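PDB 6GN8: exoenzyme S from Pseudomonas aeruginosa, which acts as a secreted virulence toxin, probably transferring ADP-ribose through the domain held in this chain, while another part of the protein probably activates GTPases. Local coordinates for residues C[60-64]-C[65-69]; C[36-39]-C[40-43]; C[51-54]-C[55-58]. The protein carries 2 engineered substitutions. All coordinates share one frame; numbering follows the deposited sequence.

Contact 1: residues C[60-64]-C[65-69]; sequences LGLYT and GIHYA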
loop_
_atom_site.group_PDB
_atom_site.type_symbol
_atom_site.label_atom_id
_atom_site.label_comp_id
_atom_site.label_asym_id
_atom_site.label_seq_id
_atom_site.Cartn_x
_atom_site.Cartn_y
_atom_site.Cartn_z
ATOM N N LEU C 60 -18.250 -28.927 -28.122
ATOM C CA LEU C 60 -18.409 -27.490 -27.885
ATOM C C LEU C 60 -19.593 -26.960 -28.703
ATOM O O LEU C 60 -20.361 -26.157 -28.187
ATOM C CB LEU C 60 -17.104 -26.719 -28.216
ATOM C CG LEU C 60 -15.910 -26.901 -27.241
ATOM C CD1 LEU C 60 -14.591 -26.576 -27.931
ATOM C CD2 LEU C 60 -16.043 -26.028 -26.003
ATOM N N GLY C 61 -19.766 -27.462 -29.932
ATOM C CA GLY C 61 -20.874 -27.087 -30.810
ATOM C C GLY C 61 -22.231 -27.542 -30.311
ATOM O O GLY C 61 -23.185 -26.761 -30.257
ATOM N N LEU C 62 -22.322 -28.832 -29.946
ATOM C CA LEU C 62 -23.538 -29.454 -29.421
ATOM C C LEU C 62 -24.001 -28.693 -28.181
ATOM O O LEU C 62 -25.184 -28.354 -28.069
ATOM C CB LEU C 62 -23.281 -30.939 -29.099
ATOM C CG LEU C 62 -23.240 -31.901 -30.291
ATOM C CD1 LEU C 62 -22.518 -33.149 -29.927
ATOM C CD2 LEU C 62 -24.661 -32.218 -30.823
ATOM N N TYR C 63 -23.057 -28.370 -27.284
ATOM C CA TYR C 63 -23.344 -27.584 -26.083
ATOM C C TYR C 63 -23.822 -26.190 -26.469
ATOM O O TYR C 63 -24.906 -25.803 -26.059
ATOM C CB TYR C 63 -22.084 -27.494 -25.165
ATOM C CG TYR C 63 -22.199 -26.508 -24.014
ATOM C CD1 TYR C 63 -21.893 -25.164 -24.190
ATOM C CD2 TYR C 63 -22.566 -26.934 -22.736
ATOM C CE1 TYR C 63 -22.033 -24.252 -23.153
ATOM C CE2 TYR C 63 -22.685 -26.034 -21.684
ATOM C CZ TYR C 63 -22.414 -24.689 -21.896
ATOM O OH TYR C 63 -22.558 -23.767 -20.886
ATOM N N THR C 64 -23.017 -25.431 -27.234
ATOM C CA THR C 64 -23.316 -24.030 -27.547
ATOM C C THR C 64 -24.645 -23.892 -28.255
ATOM O O THR C 64 -25.445 -23.043 -27.852
ATOM C CB THR C 64 -22.167 -23.368 -28.320
ATOM O OG1 THR C 64 -20.958 -23.588 -27.584
ATOM C CG2 THR C 64 -22.369 -21.869 -28.496
ATOM N N GLY C 65 -24.885 -24.734 -29.257
ATOM C CA GLY C 65 -26.109 -24.693 -30.039
ATOM C C GLY C 65 -27.391 -24.981 -29.283
ATOM O O GLY C 65 -28.386 -24.270 -29.488
ATOM N N ILE C 66 -27.416 -26.039 -28.417
ATOM C CA ILE C 66 -28.669 -26.350 -27.719
ATOM C C ILE C 66 -28.525 -27.138 -26.402
ATOM O O ILE C 66 -29.364 -26.976 -25.513
ATOM C CB ILE C 66 -29.621 -27.119 -28.701
ATOM C CG1 ILE C 66 -31.091 -27.066 -28.218
ATOM C CG2 ILE C 66 -29.153 -28.550 -29.011
ATOM C CD1 ILE C 66 -32.128 -27.198 -29.298
ATOM N N HIS C 67 -27.528 -28.014 -26.298
ATOM C CA HIS C 67 -27.415 -28.925 -25.155
ATOM C C HIS C 67 -26.958 -28.280 -23.870
ATOM O O HIS C 67 -26.967 -28.954 -22.855
ATOM C CB HIS C 67 -26.495 -30.093 -25.486
ATOM C CG HIS C 67 -27.101 -31.071 -26.437
ATOM N ND1 HIS C 67 -27.008 -30.895 -27.802
ATOM C CD2 HIS C 67 -27.767 -32.220 -26.187
ATOM C CE1 HIS C 67 -27.627 -31.928 -28.347
ATOM N NE2 HIS C 67 -28.104 -32.752 -27.414
ATOM N N TYR C 68 -26.614 -26.987 -23.882
ATOM C CA TYR C 68 -26.172 -26.287 -22.680
ATOM C C TYR C 68 -27.258 -26.350 -21.613
ATOM O O TYR C 68 -26.952 -26.598 -20.451
ATOM C CB TYR C 68 -25.764 -24.814 -22.981
ATOM C CG TYR C 68 -26.871 -23.956 -23.566
ATOM C CD1 TYR C 68 -27.065 -23.873 -24.944
ATOM C CD2 TYR C 68 -27.739 -23.236 -22.741
ATOM C CE1 TYR C 68 -28.110 -23.115 -25.487
ATOM C CE2 TYR C 68 -28.763 -22.444 -23.274
ATOM C CZ TYR C 68 -28.957 -22.409 -24.647
ATOM O OH TYR C 68 -29.968 -21.650 -25.179
ATOM N N ALA C 69 -28.531 -26.154 -22.018
ATOM C CA ALA C 69 -29.653 -26.109 -21.102
ATOM C C ALA C 69 -29.804 -27.436 -20.356
ATOM O O ALA C 69 -29.711 -27.438 -19.131
ATOM C CB ALA C 69 -30.934 -25.738 -21.839
#

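Contact 2: residues C[36-39]-C[40-43]; sequences FGAD and AEKY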
loop_
_atom_site.group_PDB
_atom_site.type_symbol
_atom_site.label_atom_id
_atom_site.label_comp_id
_atom_site.label_asym_id
_atom_site.label_seq_id
_atom_site.Cartn_x
_atom_site.Cartn_y
_atom_site.Cartn_z
ATOM N N PHE C 36 -25.177 -38.711 -31.524
ATOM C CA PHE C 36 -25.883 -37.529 -32.026
ATOM C C PHE C 36 -25.959 -37.440 -33.539
ATOM O O PHE C 36 -26.550 -36.491 -34.024
ATOM C CB PHE C 36 -25.237 -36.239 -31.486
ATOM C CG PHE C 36 -25.312 -36.140 -29.990
ATOM C CD1 PHE C 36 -26.507 -35.804 -29.359
ATOM C CD2 PHE C 36 -24.198 -36.420 -29.201
ATOM C CE1 PHE C 36 -26.590 -35.761 -27.966
ATOM C CE2 PHE C 36 -24.274 -36.353 -27.811
ATOM C CZ PHE C 36 -25.471 -36.023 -27.203
ATOM N N GLY C 37 -25.368 -38.386 -34.277
ATOM C CA GLY C 37 -25.395 -38.356 -35.741
ATOM C C GLY C 37 -25.065 -36.990 -36.323
ATOM O O GLY C 37 -24.157 -36.318 -35.823
ATOM N N ALA C 38 -25.881 -36.523 -37.302
ATOM C CA ALA C 38 -25.743 -35.247 -38.040
ATOM C C ALA C 38 -25.725 -34.020 -37.131
ATOM O O ALA C 38 -25.215 -32.965 -37.531
ATOM C CB ALA C 38 -26.870 -35.109 -39.056
ATOM N N ASP C 39 -26.289 -34.159 -35.918
ATOM C CA ASP C 39 -26.330 -33.103 -34.900
ATOM C C ASP C 39 -24.925 -32.789 -34.427
ATOM O O ASP C 39 -24.617 -31.634 -34.159
ATOM C CB ASP C 39 -27.221 -33.512 -33.711
ATOM C CG ASP C 39 -28.698 -33.196 -33.891
ATOM O OD1 ASP C 39 -29.075 -32.706 -34.985
ATOM O OD2 ASP C 39 -29.477 -33.423 -32.926
ATOM N N ALA C 40 -24.072 -33.820 -34.316
ATOM C CA ALA C 40 -22.671 -33.638 -33.939
ATOM C C ALA C 40 -21.827 -33.262 -35.177
ATOM O O ALA C 40 -21.039 -32.321 -35.125
ATOM C CB ALA C 40 -22.134 -34.902 -33.283
ATOM N N GLU C 41 -22.041 -33.964 -36.296
ATOM C CA GLU C 41 -21.266 -33.827 -37.533
ATOM C C GLU C 41 -21.366 -32.452 -38.213
ATOM O O GLU C 41 -20.410 -32.073 -38.885
ATOM C CB GLU C 41 -21.631 -34.908 -38.544
ATOM C CG GLU C 41 -21.714 -36.308 -37.983
ATOM C CD GLU C 41 -22.188 -37.292 -39.030
ATOM O OE1 GLU C 41 -21.335 -37.754 -39.818
ATOM O OE2 GLU C 41 -23.406 -37.577 -39.086
ATOM N N LYS C 42 -22.477 -31.697 -38.053
ATOM C CA LYS C 42 -22.545 -30.361 -38.682
ATOM C C LYS C 42 -21.400 -29.436 -38.188
ATOM O O LYS C 42 -20.950 -28.565 -38.946
ATOM C CB LYS C 42 -23.918 -29.686 -38.499
ATOM C CG LYS C 42 -24.294 -29.180 -37.098
ATOM C CD LYS C 42 -25.567 -28.299 -37.171
ATOM C CE LYS C 42 -25.219 -26.899 -37.634
ATOM N NZ LYS C 42 -26.401 -26.062 -37.989
ATOM N N TYR C 43 -20.884 -29.688 -36.960
ATOM C CA TYR C 43 -19.794 -28.888 -36.392
ATOM C C TYR C 43 -18.411 -29.308 -36.865
ATOM O O TYR C 43 -17.469 -28.592 -36.565
ATOM C CB TYR C 43 -19.834 -28.917 -34.859
ATOM C CG TYR C 43 -21.143 -28.380 -34.332
ATOM C CD1 TYR C 43 -21.469 -27.034 -34.466
ATOM C CD2 TYR C 43 -22.094 -29.231 -33.784
ATOM C CE1 TYR C 43 -22.698 -26.545 -34.044
ATOM C CE2 TYR C 43 -23.328 -28.753 -33.360
ATOM C CZ TYR C 43 -23.618 -27.405 -33.476
ATOM O OH TYR C 43 -24.829 -26.924 -33.047
#

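Contact 3: residues C[51-54]-C[55-58]; sequences IHSD and AEVM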
loop_
_atom_site.group_PDB
_atom_site.type_symbol
_atom_site.label_atom_id
_atom_site.label_comp_id
_atom_site.label_asym_id
_atom_site.label_seq_id
_atom_site.Cartn_x
_atom_site.Cartn_y
_atom_site.Cartn_z
ATOM N N ILE C 51 -6.790 -26.043 -33.166
ATOM C CA ILE C 51 -6.225 -26.265 -31.842
ATOM C C ILE C 51 -6.969 -27.466 -31.195
ATOM O O ILE C 51 -6.340 -28.299 -30.547
ATOM C CB ILE C 51 -6.211 -24.978 -30.937
ATOM C CG1 ILE C 51 -5.673 -25.271 -29.501
ATOM C CG2 ILE C 51 -7.575 -24.218 -30.889
ATOM C CD1 ILE C 51 -4.198 -25.747 -29.445
ATOM N N HIS C 52 -8.285 -27.593 -31.441
ATOM C CA HIS C 52 -9.069 -28.676 -30.847
ATOM C C HIS C 52 -9.343 -29.804 -31.815
ATOM O O HIS C 52 -9.524 -29.566 -33.008
ATOM C CB HIS C 52 -10.402 -28.136 -30.304
ATOM C CG HIS C 52 -10.232 -27.083 -29.260
ATOM N ND1 HIS C 52 -10.662 -25.789 -29.471
ATOM C CD2 HIS C 52 -9.648 -27.160 -28.043
ATOM C CE1 HIS C 52 -10.331 -25.122 -28.377
ATOM N NE2 HIS C 52 -9.724 -25.908 -27.489
ATOM N N SER C 53 -9.418 -31.037 -31.271
ATOM C CA SER C 53 -9.757 -32.272 -31.972
ATOM C C SER C 53 -11.204 -32.221 -32.474
ATOM O O SER C 53 -11.973 -31.376 -32.012
ATOM C CB SER C 53 -9.588 -33.462 -31.029
ATOM O OG SER C 53 -10.609 -33.504 -30.040
ATOM N N ASP C 54 -11.588 -33.146 -33.370
ATOM C CA ASP C 54 -12.951 -33.263 -33.909
ATOM C C ASP C 54 -13.967 -33.462 -32.791
ATOM O O ASP C 54 -14.997 -32.819 -32.799
ATOM C CB ASP C 54 -13.057 -34.439 -34.901
ATOM C CG ASP C 54 -12.327 -34.305 -36.228
ATOM O OD1 ASP C 54 -11.945 -33.169 -36.588
ATOM O OD2 ASP C 54 -12.163 -35.344 -36.926
ATOM N N ALA C 55 -13.639 -34.318 -31.810
ATOM C CA ALA C 55 -14.450 -34.635 -30.636
ATOM C C ALA C 55 -14.784 -33.401 -29.826
ATOM O O ALA C 55 -15.932 -33.239 -29.406
ATOM C CB ALA C 55 -13.725 -35.637 -29.757
ATOM N N GLU C 56 -13.788 -32.514 -29.634
ATOM C CA GLU C 56 -13.907 -31.276 -28.862
ATOM C C GLU C 56 -14.753 -30.239 -29.593
ATOM O O GLU C 56 -15.615 -29.619 -28.978
ATOM C CB GLU C 56 -12.505 -30.719 -28.549
ATOM C CG GLU C 56 -11.778 -31.562 -27.527
ATOM C CD GLU C 56 -10.266 -31.585 -27.602
ATOM O OE1 GLU C 56 -9.655 -30.600 -28.077
ATOM O OE2 GLU C 56 -9.693 -32.614 -27.185
ATOM N N VAL C 57 -14.502 -30.051 -30.901
ATOM C CA VAL C 57 -15.223 -29.104 -31.763
ATOM C C VAL C 57 -16.710 -29.518 -31.818
ATOM O O VAL C 57 -17.566 -28.663 -31.638
ATOM C CB VAL C 57 -14.550 -28.992 -33.165
ATOM C CG1 VAL C 57 -15.397 -28.178 -34.145
ATOM C CG2 VAL C 57 -13.152 -28.388 -33.048
ATOM N N MET C 58 -17.014 -30.818 -31.990
ATOM C CA MET C 58 -18.408 -31.292 -31.986
ATOM C C MET C 58 -19.049 -31.130 -30.591
ATOM O O MET C 58 -20.189 -30.676 -30.511
ATOM C CB MET C 58 -18.511 -32.767 -32.425
ATOM C CG MET C 58 -18.083 -33.039 -33.870
ATOM S SD MET C 58 -18.454 -34.754 -34.339
ATOM C CE MET C 58 -17.307 -35.652 -33.308
#

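Contact 1: residues C[60-64]-C[65-69]
Tyr68 lays its CB over the middle of the ring of Tyr63, five positions back on helix 54-77. The Tyr68 CB stands 3.5 Å from the Tyr63 ring centroid and only 14° off the normal, a CH-pi contact made by the methylene and not by the second ring. The two side chains cross at about a right angle. With Tyr68 CG lodged between its backbone N and carbonyl carbon (chi1 60°), its ring is folded back along the chain and turns an edge to Tyr63 O, 3.1 Å from Tyr68 CD1.

One carbonyl oxygen, Leu62 O, gathers three donors. The backbone N of His67 reaches Leu62 O at 3.0 Å, that of Ile66 makes a second bond, and the ring adds a third from His67 ND1 to Leu62 O at 3.1 Å. Leu62 O lies in the imidazole plane, whereas ND1 comes from above the carbonyl plane. This bond helps to set the rotation of a ring that runs alongside the Leu62 side chain, with Leu62 CD2 3.9 Å from His67 CE1.

The bond from His67 N to Leu62 O spans five residues, as does a weak one from Tyr68 N to Tyr63 O; they mark a pi-type turn within an otherwise alpha-helical run. The short axes of 60-64 and 65-69 make an angle of 65°, a local change of direction at this turn. A CB on Gly65 would lie tight against Gly61 O, which suits glycine here, and Gly65 N donates to Gly61 O at 2.8 Å.

Further back, Thr64 OG1 donates to Leu60 O at 2.7 Å, on the face opposite to that used by Thr64 N, which satisfies the hydroxyl within the helix. Tyr63 OH is anchored by Ser134 and Asn72, while Leu62 and His67 rest on Ile88 of helix 83-99.

Contact 2: residues C[36-39]-C[40-43]
Glu41 folds its side chain back over Gly37 and Ala38, at the start of the short helix 38-41. Its CB is already 4.0 Å from Gly37 O. The first torsion places CG beside the backbone N (chi1 -46°), and Glu41 CG packs closer still, 3.3 Å from Gly37 O. Continuing extended, the chain carries CD past the Gly37 carbonyl carbon and brings OE2 to the amide of the next residue. Glu41 OE2 lies 3.2 Å from Ala38 N, but the N-H points badly for a hydrogen bond. The carboxylate would still be expected to sit favourably near the partial positive charge of that helix end.

Gly37 itself joins two helices: it is the first residue to leave helix 24-36 and the N-cap of the next. Its positive phi of 46° favours glycine. Its carbonyl then serves two donors, Ala40 N at 2.9 Å from Gly37 O and Glu41 N in the carbonyl plane; Lys42 N continues the winding to Ala38 O.

Small Ala40 lets the turn close against the preceding helix, its CB meeting Phe36 CB at 3.8 Å. At the far end, Tyr43 brings the CD2-CE2 side of its ring to the Asp39 carbonyl, CE2 of Tyr43 lying 3.3 Å from Asp39 O, and the aliphatic CG of Lys42 covers the centre of one face of that ring.

The stretch thus ends helix 24-36 and lies against helix 54-77. Ala40 presses on Met58 and Leu62 of that helix, the Phe36 ring meets the ring of His67 at a steep angle, and Tyr43 reaches the loop residues Ile164 and Ser165.

Contact 3: residues C[51-54]-C[55-58]
His52, the residue before the capping box that Ser53 and Glu56 form at the amino end of helix 54-77, touches Glu56 across the entry to the helix. His52 CB meets Glu56 OE1 at 3.4 Å, and the same oxygen lies at the edge of the imidazole, whose plane is 77° from that of the carboxylate. His52 NE2 is hydrogen-bonded to Ser99 of helix 83-99.

Ser53 is the N-cap. Its OG, between the backbone N and the carbonyl carbon (chi1 72°), accepts a weak bond from Glu56 N, 3.4 Å from Ser53 OG. In the reciprocal bond, Ser53 N donates to Glu56 OE1 at 3.2 Å, arriving from above the carboxylate plane. Serine is short enough to reach a first-turn amide, and glutamate long enough to reach back; Glu56 OE2 is fixed further by a salt bridge to Lys98. Ser53 O opens the regular helical bonding by accepting from Val57 N at 3.1 Å, and Val57 CG2 packs beside that carbonyl.

Asp54, the first helical residue, carries a carboxylate where the amino end of a helix would be expected to favour negative charge. Its carbonyl accepts from Met58 N. Bent at its last torsion (chi3 -68°), the Met58 side chain curls back, leaving its CE 3.7 Å from Asp54 O.

Overall arrangement
All three contacts belong to the helical part of the transferase domain, lying in series along the chain: contact 2 at the junction of helices 24-36 and 38-41, contact 3 at the start of helix 54-77, and contact 1 further along that same helix. Contact 3 is the most buried, with four of seven touching residues enclosed; contact 1 follows with three of eight, and contact 2, with two of eight, is nearest to a surface contact. Their chemistry follows position: side-chain capping in contact 3, a positive-phi glycine between two helices in contact 2, an aromatic CH-pi contact and a pi-type turn in contact 1. Contact 2 touches both others, through Tyr43 against Gly61 and Leu62, and Ala40 against Met58.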